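Local coordinates for protein RnfH (Haemophilus influenzae, PDB 2HJ1), which is of unknown function but belongs to the RnfH family of ubiquitin-like proteins and forms a three-dimensional domain-swapped dimer in the crystal, at residues B[13-18]-B[39-44]; B[17-22]-B[45-50]; B[62-67]-B[81-86]. One frame throughout, in Å; residues are numbered along the deposited sequence.

Interaction 1 (B[13-18]-B[39-44]); sequences INIEIA and QTAITQ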
# COMPACT_ATOMS: atom_id res chain seq x y z
N ILE B 13 7.14 -11.22 11.56
CA ILE B 13 6.63 -10.82 10.24
C ILE B 13 7.70 -9.97 9.55
O ILE B 13 8.66 -9.47 10.20
CB ILE B 13 5.30 -10.02 10.36
CG1 ILE B 13 5.45 -8.81 11.28
CG2 ILE B 13 4.17 -10.92 10.95
CD1 ILE B 13 4.34 -7.76 11.07
N ASN B 14 7.54 -9.80 8.24
CA ASN B 14 8.43 -8.98 7.45
C ASN B 14 7.74 -7.74 6.97
O ASN B 14 6.63 -7.79 6.41
CB ASN B 14 9.05 -9.75 6.28
CG ASN B 14 9.83 -10.98 6.77
OD1 ASN B 14 9.31 -12.10 6.73
ND2 ASN B 14 11.03 -10.76 7.30
N ILE B 15 8.41 -6.61 7.17
CA ILE B 15 7.86 -5.31 6.76
C ILE B 15 8.91 -4.56 5.99
O ILE B 15 10.09 -4.88 6.11
CB ILE B 15 7.32 -4.49 8.00
CG1 ILE B 15 8.38 -4.14 9.05
CG2 ILE B 15 6.23 -5.28 8.71
CD1 ILE B 15 9.21 -2.86 8.79
N GLU B 16 8.50 -3.56 5.22
CA GLU B 16 9.42 -2.69 4.52
C GLU B 16 9.27 -1.24 4.91
O GLU B 16 8.19 -0.80 5.31
CB GLU B 16 9.27 -2.82 2.99
CG GLU B 16 9.58 -4.22 2.46
CD GLU B 16 9.32 -4.31 0.96
OE1 GLU B 16 8.19 -4.00 0.53
OE2 GLU B 16 10.25 -4.66 0.20
N ILE B 17 10.36 -0.48 4.79
CA ILE B 17 10.30 0.97 4.93
C ILE B 17 10.93 1.60 3.72
O ILE B 17 12.02 1.17 3.30
CB ILE B 17 11.03 1.44 6.23
CG1 ILE B 17 10.32 0.82 7.43
CG2 ILE B 17 10.99 2.97 6.38
CD1 ILE B 17 11.14 1.00 8.73
N ALA B 18 10.26 2.62 3.15
CA ALA B 18 10.72 3.29 1.93
C ALA B 18 10.74 4.79 2.16
O ALA B 18 9.85 5.33 2.80
CB ALA B 18 9.78 2.97 0.72
N GLN B 39 5.14 3.59 14.14
CA GLN B 39 6.13 4.47 14.77
C GLN B 39 7.28 3.66 15.33
O GLN B 39 8.45 4.03 15.21
CB GLN B 39 5.45 5.29 15.90
CG GLN B 39 6.42 6.24 16.65
CD GLN B 39 5.68 6.93 17.79
OE1 GLN B 39 5.77 6.52 18.96
NE2 GLN B 39 4.84 7.86 17.42
N THR B 40 7.01 2.52 15.93
CA THR B 40 8.14 1.76 16.48
C THR B 40 9.10 1.22 15.41
O THR B 40 10.31 1.26 15.58
CB THR B 40 7.63 0.58 17.38
OG1 THR B 40 6.69 1.12 18.35
CG2 THR B 40 8.79 -0.08 18.10
N ALA B 41 8.56 0.70 14.31
CA ALA B 41 9.41 0.22 13.17
C ALA B 41 10.27 1.40 12.68
O ALA B 41 11.47 1.29 12.54
CB ALA B 41 8.55 -0.30 12.07
N ILE B 42 9.65 2.54 12.46
CA ILE B 42 10.41 3.67 11.96
C ILE B 42 11.51 4.07 12.96
O ILE B 42 12.70 4.19 12.62
CB ILE B 42 9.49 4.88 11.62
CG1 ILE B 42 8.48 4.51 10.53
CG2 ILE B 42 10.34 6.12 11.16
CD1 ILE B 42 7.40 5.62 10.26
N THR B 43 11.14 4.27 14.22
CA THR B 43 12.14 4.77 15.18
C THR B 43 13.25 3.74 15.45
O THR B 43 14.40 4.11 15.67
CB THR B 43 11.48 5.23 16.51
OG1 THR B 43 10.74 4.15 17.06
CG2 THR B 43 10.50 6.36 16.27
N GLN B 44 12.94 2.45 15.39
CA GLN B 44 13.99 1.41 15.61
C GLN B 44 14.87 1.03 14.38
O GLN B 44 15.92 0.36 14.52
CB GLN B 44 13.35 0.12 16.18
CG GLN B 44 12.80 0.30 17.61
CD GLN B 44 13.87 0.78 18.61
OE1 GLN B 44 13.69 1.81 19.28
NE2 GLN B 44 15.00 0.05 18.70

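Interaction 2 (B[17-22]-B[45-50]); sequences IAYAFP and SGILSQ. With SO4 (sulfate ion), chain F.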
# COMPACT_ATOMS: atom_id res chain seq x y z
N ILE B 17 10.36 -0.48 4.79
CA ILE B 17 10.30 0.97 4.93
C ILE B 17 10.93 1.60 3.72
O ILE B 17 12.02 1.17 3.30
CB ILE B 17 11.03 1.44 6.23
CG1 ILE B 17 10.32 0.82 7.43
CG2 ILE B 17 10.99 2.97 6.38
CD1 ILE B 17 11.14 1.00 8.73
N ALA B 18 10.26 2.62 3.15
CA ALA B 18 10.72 3.29 1.93
C ALA B 18 10.74 4.79 2.16
O ALA B 18 9.85 5.33 2.80
CB ALA B 18 9.78 2.97 0.72
N TYR B 19 11.74 5.44 1.59
CA TYR B 19 11.86 6.87 1.68
C TYR B 19 12.71 7.29 0.51
O TYR B 19 13.82 6.77 0.34
CB TYR B 19 12.55 7.26 3.00
CG TYR B 19 12.77 8.76 3.18
CD1 TYR B 19 11.69 9.66 3.36
CD2 TYR B 19 14.05 9.26 3.21
CE1 TYR B 19 11.92 11.06 3.53
CE2 TYR B 19 14.28 10.64 3.41
CZ TYR B 19 13.23 11.51 3.55
OH TYR B 19 13.54 12.84 3.75
N ALA B 20 12.27 8.27 -0.26
CA ALA B 20 12.98 8.51 -1.53
C ALA B 20 13.92 9.69 -1.45
O ALA B 20 13.55 10.81 -1.75
CB ALA B 20 12.03 8.69 -2.66
N PHE B 21 15.14 9.42 -1.04
CA PHE B 21 16.17 10.42 -0.99
C PHE B 21 16.59 10.53 -2.45
O PHE B 21 17.20 9.58 -3.00
CB PHE B 21 17.30 9.93 -0.10
CG PHE B 21 18.42 10.91 0.08
CD1 PHE B 21 19.71 10.58 -0.32
CD2 PHE B 21 18.19 12.15 0.72
CE1 PHE B 21 20.76 11.48 -0.11
CE2 PHE B 21 19.25 13.04 0.93
CZ PHE B 21 20.53 12.70 0.50
N PRO B 22 16.22 11.68 -3.09
CA PRO B 22 16.29 11.75 -4.56
C PRO B 22 17.78 11.63 -4.98
O PRO B 22 18.70 12.24 -4.38
CB PRO B 22 15.63 13.10 -4.90
CG PRO B 22 15.85 13.96 -3.63
CD PRO B 22 15.80 12.96 -2.47
N SER B 45 14.46 1.46 13.19
CA SER B 45 15.23 1.15 11.95
C SER B 45 16.55 1.88 11.80
O SER B 45 17.50 1.37 11.18
CB SER B 45 14.32 1.39 10.70
OG SER B 45 14.10 2.77 10.51
N GLY B 46 16.62 3.10 12.31
CA GLY B 46 17.80 3.94 12.09
C GLY B 46 17.59 4.96 10.98
O GLY B 46 18.44 5.85 10.75
N ILE B 47 16.48 4.86 10.28
CA ILE B 47 16.22 5.79 9.16
C ILE B 47 16.24 7.26 9.64
O ILE B 47 16.69 8.15 8.91
CB ILE B 47 14.90 5.47 8.40
CG1 ILE B 47 14.83 6.24 7.07
CG2 ILE B 47 13.62 5.80 9.23
CD1 ILE B 47 13.56 6.05 6.35
N LEU B 48 15.79 7.51 10.88
CA LEU B 48 15.76 8.88 11.38
C LEU B 48 17.15 9.42 11.65
O LEU B 48 17.33 10.61 11.56
CB LEU B 48 14.86 9.04 12.61
CG LEU B 48 13.45 8.52 12.46
CD1 LEU B 48 12.75 8.60 13.82
CD2 LEU B 48 12.68 9.24 11.37
N SER B 49 18.11 8.55 11.97
CA SER B 49 19.54 8.98 12.05
C SER B 49 20.17 9.27 10.69
O SER B 49 20.92 10.24 10.53
CB SER B 49 20.38 7.95 12.82
OG SER B 49 19.75 7.70 14.08
N GLN B 50 19.85 8.45 9.69
CA GLN B 50 20.38 8.66 8.36
C GLN B 50 19.75 9.92 7.72
O GLN B 50 20.42 10.64 6.99
CB GLN B 50 20.11 7.42 7.49
CG GLN B 50 20.74 7.52 6.09
CD GLN B 50 20.56 6.24 5.30
OE1 GLN B 50 20.03 5.25 5.81
NE2 GLN B 50 20.98 6.26 4.04
S SO4 F . 23.06 8.71 1.94
O1 SO4 F . 23.26 7.29 1.69
O2 SO4 F . 22.24 8.86 3.14
O3 SO4 F . 24.35 9.38 2.15
O4 SO4 F . 22.47 9.26 0.72

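Interaction 3 (B[62-67]-B[81-86]); sequences GIFSRP and EIYRPL. With SO4 (sulfate ion), chain D; SO4 (sulfate ion), chain E.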
# COMPACT_ATOMS: atom_id res chain seq x y z
N GLY B 62 2.17 6.80 3.87
CA GLY B 62 1.18 5.79 3.49
C GLY B 62 1.69 4.38 3.77
O GLY B 62 2.86 4.19 4.19
N ILE B 63 0.84 3.39 3.54
CA ILE B 63 1.27 1.99 3.70
C ILE B 63 0.77 1.25 2.49
O ILE B 63 -0.41 1.37 2.13
CB ILE B 63 0.75 1.36 4.98
CG1 ILE B 63 1.58 1.86 6.17
CG2 ILE B 63 0.88 -0.18 4.97
CD1 ILE B 63 1.00 1.49 7.52
N PHE B 64 1.67 0.54 1.82
CA PHE B 64 1.27 -0.42 0.80
C PHE B 64 1.21 -1.81 1.40
O PHE B 64 2.22 -2.33 1.92
CB PHE B 64 2.21 -0.43 -0.41
CG PHE B 64 1.70 -1.28 -1.55
CD1 PHE B 64 0.58 -0.89 -2.27
CD2 PHE B 64 2.29 -2.47 -1.88
CE1 PHE B 64 0.09 -1.66 -3.30
CE2 PHE B 64 1.79 -3.28 -2.96
CZ PHE B 64 0.70 -2.86 -3.65
N SER B 65 0.01 -2.40 1.34
CA SER B 65 -0.26 -3.70 1.95
C SER B 65 -0.44 -4.76 0.85
O SER B 65 -1.18 -4.55 -0.11
CB SER B 65 -1.57 -3.65 2.74
OG SER B 65 -1.46 -2.85 3.91
N ARG B 66 0.26 -5.89 1.00
CA ARG B 66 0.21 -7.01 0.03
C ARG B 66 0.94 -8.18 0.62
O ARG B 66 2.03 -8.01 1.20
CB ARG B 66 0.89 -6.68 -1.31
CG ARG B 66 0.45 -7.61 -2.47
CD ARG B 66 1.36 -7.53 -3.71
NE ARG B 66 2.71 -8.04 -3.46
CZ ARG B 66 3.01 -9.34 -3.29
NH1 ARG B 66 4.27 -9.69 -3.09
NH2 ARG B 66 2.04 -10.28 -3.33
N PRO B 67 0.36 -9.40 0.51
CA PRO B 67 -0.97 -9.69 -0.04
C PRO B 67 -2.05 -9.30 0.98
O PRO B 67 -1.79 -9.05 2.18
CB PRO B 67 -0.95 -11.22 -0.26
CG PRO B 67 0.04 -11.75 0.76
CD PRO B 67 1.06 -10.62 0.99
N GLU B 81 -4.28 -1.81 -6.16
CA GLU B 81 -3.36 -1.92 -7.27
C GLU B 81 -3.37 -3.36 -7.74
O GLU B 81 -3.10 -4.24 -6.95
CB GLU B 81 -1.93 -1.56 -6.86
CG GLU B 81 -1.71 -0.12 -6.41
CD GLU B 81 -1.21 0.81 -7.54
OE1 GLU B 81 -1.02 0.37 -8.71
OE2 GLU B 81 -1.01 2.02 -7.25
N ILE B 82 -3.62 -3.57 -9.02
CA ILE B 82 -3.59 -4.89 -9.58
C ILE B 82 -2.44 -4.91 -10.58
O ILE B 82 -2.29 -3.98 -11.36
CB ILE B 82 -4.94 -5.26 -10.29
CG1 ILE B 82 -6.14 -5.22 -9.30
CG2 ILE B 82 -4.81 -6.65 -11.05
CD1 ILE B 82 -7.51 -5.15 -10.05
N TYR B 83 -1.59 -5.93 -10.51
CA TYR B 83 -0.47 -5.98 -11.42
C TYR B 83 -0.04 -7.42 -11.65
O TYR B 83 -0.62 -8.34 -11.09
CB TYR B 83 0.70 -5.04 -10.95
CG TYR B 83 1.15 -5.20 -9.55
CD1 TYR B 83 0.35 -4.79 -8.48
CD2 TYR B 83 2.40 -5.74 -9.27
CE1 TYR B 83 0.75 -4.94 -7.20
CE2 TYR B 83 2.85 -5.85 -7.97
CZ TYR B 83 2.03 -5.46 -6.95
OH TYR B 83 2.46 -5.58 -5.65
N ARG B 84 0.96 -7.60 -12.49
CA ARG B 84 1.39 -8.94 -12.92
C ARG B 84 2.64 -9.38 -12.19
O ARG B 84 3.57 -8.59 -12.04
CB ARG B 84 1.62 -8.96 -14.43
CG ARG B 84 0.65 -8.06 -15.21
CD ARG B 84 -0.07 -8.81 -16.29
NE ARG B 84 0.65 -8.95 -17.55
CZ ARG B 84 0.17 -8.61 -18.75
NH1 ARG B 84 -1.05 -8.09 -18.89
NH2 ARG B 84 0.91 -8.80 -19.84
N PRO B 85 2.66 -10.63 -11.70
CA PRO B 85 3.83 -11.16 -10.99
C PRO B 85 5.08 -11.39 -11.89
O PRO B 85 6.19 -11.42 -11.36
CB PRO B 85 3.32 -12.52 -10.45
CG PRO B 85 2.25 -12.95 -11.46
CD PRO B 85 1.56 -11.62 -11.79
N LEU B 86 4.89 -11.55 -13.20
CA LEU B 86 5.96 -11.97 -14.14
C LEU B 86 6.16 -10.95 -15.26
O LEU B 86 5.22 -10.27 -15.65
CB LEU B 86 5.56 -13.29 -14.79
CG LEU B 86 5.84 -14.69 -14.25
CD1 LEU B 86 5.33 -14.93 -12.84
CD2 LEU B 86 5.16 -15.64 -15.23
S SO4 D . 5.74 -6.68 -4.93
O1 SO4 D . 4.60 -6.01 -4.33
O2 SO4 D . 6.92 -6.30 -4.15
O3 SO4 D . 5.61 -8.13 -4.98
O4 SO4 D . 5.75 -6.21 -6.26
S SO4 E . 4.67 -5.62 -0.71
O1 SO4 E . 4.19 -4.63 0.27
O2 SO4 E . 6.07 -5.33 -1.08
O3 SO4 E . 4.51 -6.96 -0.13
O4 SO4 E . 3.86 -5.58 -1.92

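Interaction 1 (B[13-18]-B[39-44])
I17 meets helix 38-45 end-on with its CD1 methyl, which lands on the helix backbone beside A41: the nearest atom to I17 CD1 is the carbonyl O of A41, 3.8 Å away. Its CG1 branch lies anti to its own carbonyl carbon (chi1 -62°) and runs on extended, which carries the methyl straight off the strand toward the helix. The same methyl meets I42 at its backbone, I17 CD1 lying 4.3 Å from I42 CA.

I15, two residues earlier and on the same face of the strand, is bent instead. Its CD1 is folded over at chi2 85°, so that it comes up beneath A41 CB at 4.2 Å. The CD1 methyls of I15 and I17 are 4.3 Å apart, and the A41 methyl sits over the gap between them, 4.4 Å from I17 CD1. One small residue thus bridges two branched ones.

This is the helix-on-hairpin layer of the ubiquitin-like beta-grasp: strand 12-19 pairs antiparallel with strand 26-33, and the following helix crosses above at 65°, the axes 9.8 Å apart at their closest. A strand of the second subunit joins alongside E16, I17 and A18, and L74 of the second subunit packs on A41. Helix and strand meet here through aliphatic carbon and one backbone carbonyl; burial and the fit of methyl groups therefore set their spacing, with no directional polar link to fix it.

Interaction 2 (B[17-22]-B[45-50])
S45 is the first residue of its segment to meet the strand, laying its CB 3.8 Å from I17 CD1, so the tip of that isoleucine touches the carbonyl of A41 and, here, S45 CB. The serine OG is hydrogen-bonded to I42 O, back in helix 38-45. Held between the backbone N and the carbonyl carbon (chi1 71°), S45 OG also accepts from I47 N at 3.2 Å in a nearly straight bond of 165°, an ST turn.

G46, at positive phi, breaks the first helix and sits at the N-cap position of the next; its O takes the backbone N of Q50 at 3.1 Å.

I47 carries the heart of the contact. Its CG1 is anti to the backbone N and the chain stays extended, driving CD1 into the angle between two strand residues, 3.7 Å from Y19 CB and 4.0 Å from I17 CG2. The two isoleucine side chains run aslant to each other, and the same methyl comes obliquely to the tyrosine ring.

L48 packs on I42 and T43. Q50 extends its side chain off the flank of helix 47-50, on the side of F21, and its NE2 donates to O2 of the chain F sulfate at 3.0 Å and 173°; that ion probably comes from the crystallisation liquor, and its placement against the F21 ring is doubtful.

F51 continues the hydrophobic cluster, its ring meeting those of Y19 and F21. I47 is packed among I17, Y26 of strand 26-33, I42 of helix 38-45 and I54 of the loop beyond, while I80 and I82 of the second subunit's strand press on I17 and Y19.

Interaction 3 (B[62-67]-B[81-86])
R66 and Y83 come together around two sulfate ions, and the arginine can be followed outward from its backbone. CB rests against O4 of the chain E sulfate at 3.2 Å, and CG passes farther from the same oxygen. CD is pressed close to the phenol oxygen, 3.0 Å from Y83 OH. The chain then bends at chi3 (67°), which turns the head toward the chain D sulfate. NE donates to O1 of that ion at 2.9 Å, with a weak second bond to O4 of the chain E sulfate; NH1 makes another weak bond, to O3 of the chain D ion. The guanidinium plane stands at 90° to the tyrosine ring.

Strands 61-65 and 79-83 do not pair with each other within the chain: even F64 and E81, nearest across the gap, have their CA atoms 9.4 Å apart. Both strands instead form antiparallel pairings with strands of the second subunit, consistent with the domain swap of this ubiquitin-like fold, and side chains bridge the space between them.

F64 supplies the apolar part of that bridge. Its ring edge faces the phenol oxygen, CE2 lying 3.6 Å from Y83 OH, while CE1 touches the aliphatic part of E81 at CG, 3.9 Å away. E81 sends its carboxylate on to a salt bridge with R79. The Y83 hydroxyl gives its proton to O1 of the chain D sulfate at 2.6 Å, the oxygen that R66 NE also grips; both ions probably come from the crystallisation liquor.

In the fold
From the N terminus, strand 12-19 runs out, turns back as strand 26-33 and leads into helix 38-45, where interaction 1 closes the first loop. Interaction 2 opens within the first segment of interaction 1, sharing I17 and A18, and closes beyond its second on helix 47-50, so the two overlap in the chain instead of nesting; I42 packs on I47 and L48. Together they fasten both helices to the hairpin. Interaction 3 opens only afterwards, in series, joining strands 61-65 and 79-83 across the long connection between them. It lies about 21 Å from interaction 2, centre to centre, on the opposite side of the chain's centre. All three touch the second subunit, whose strands extend the sheet.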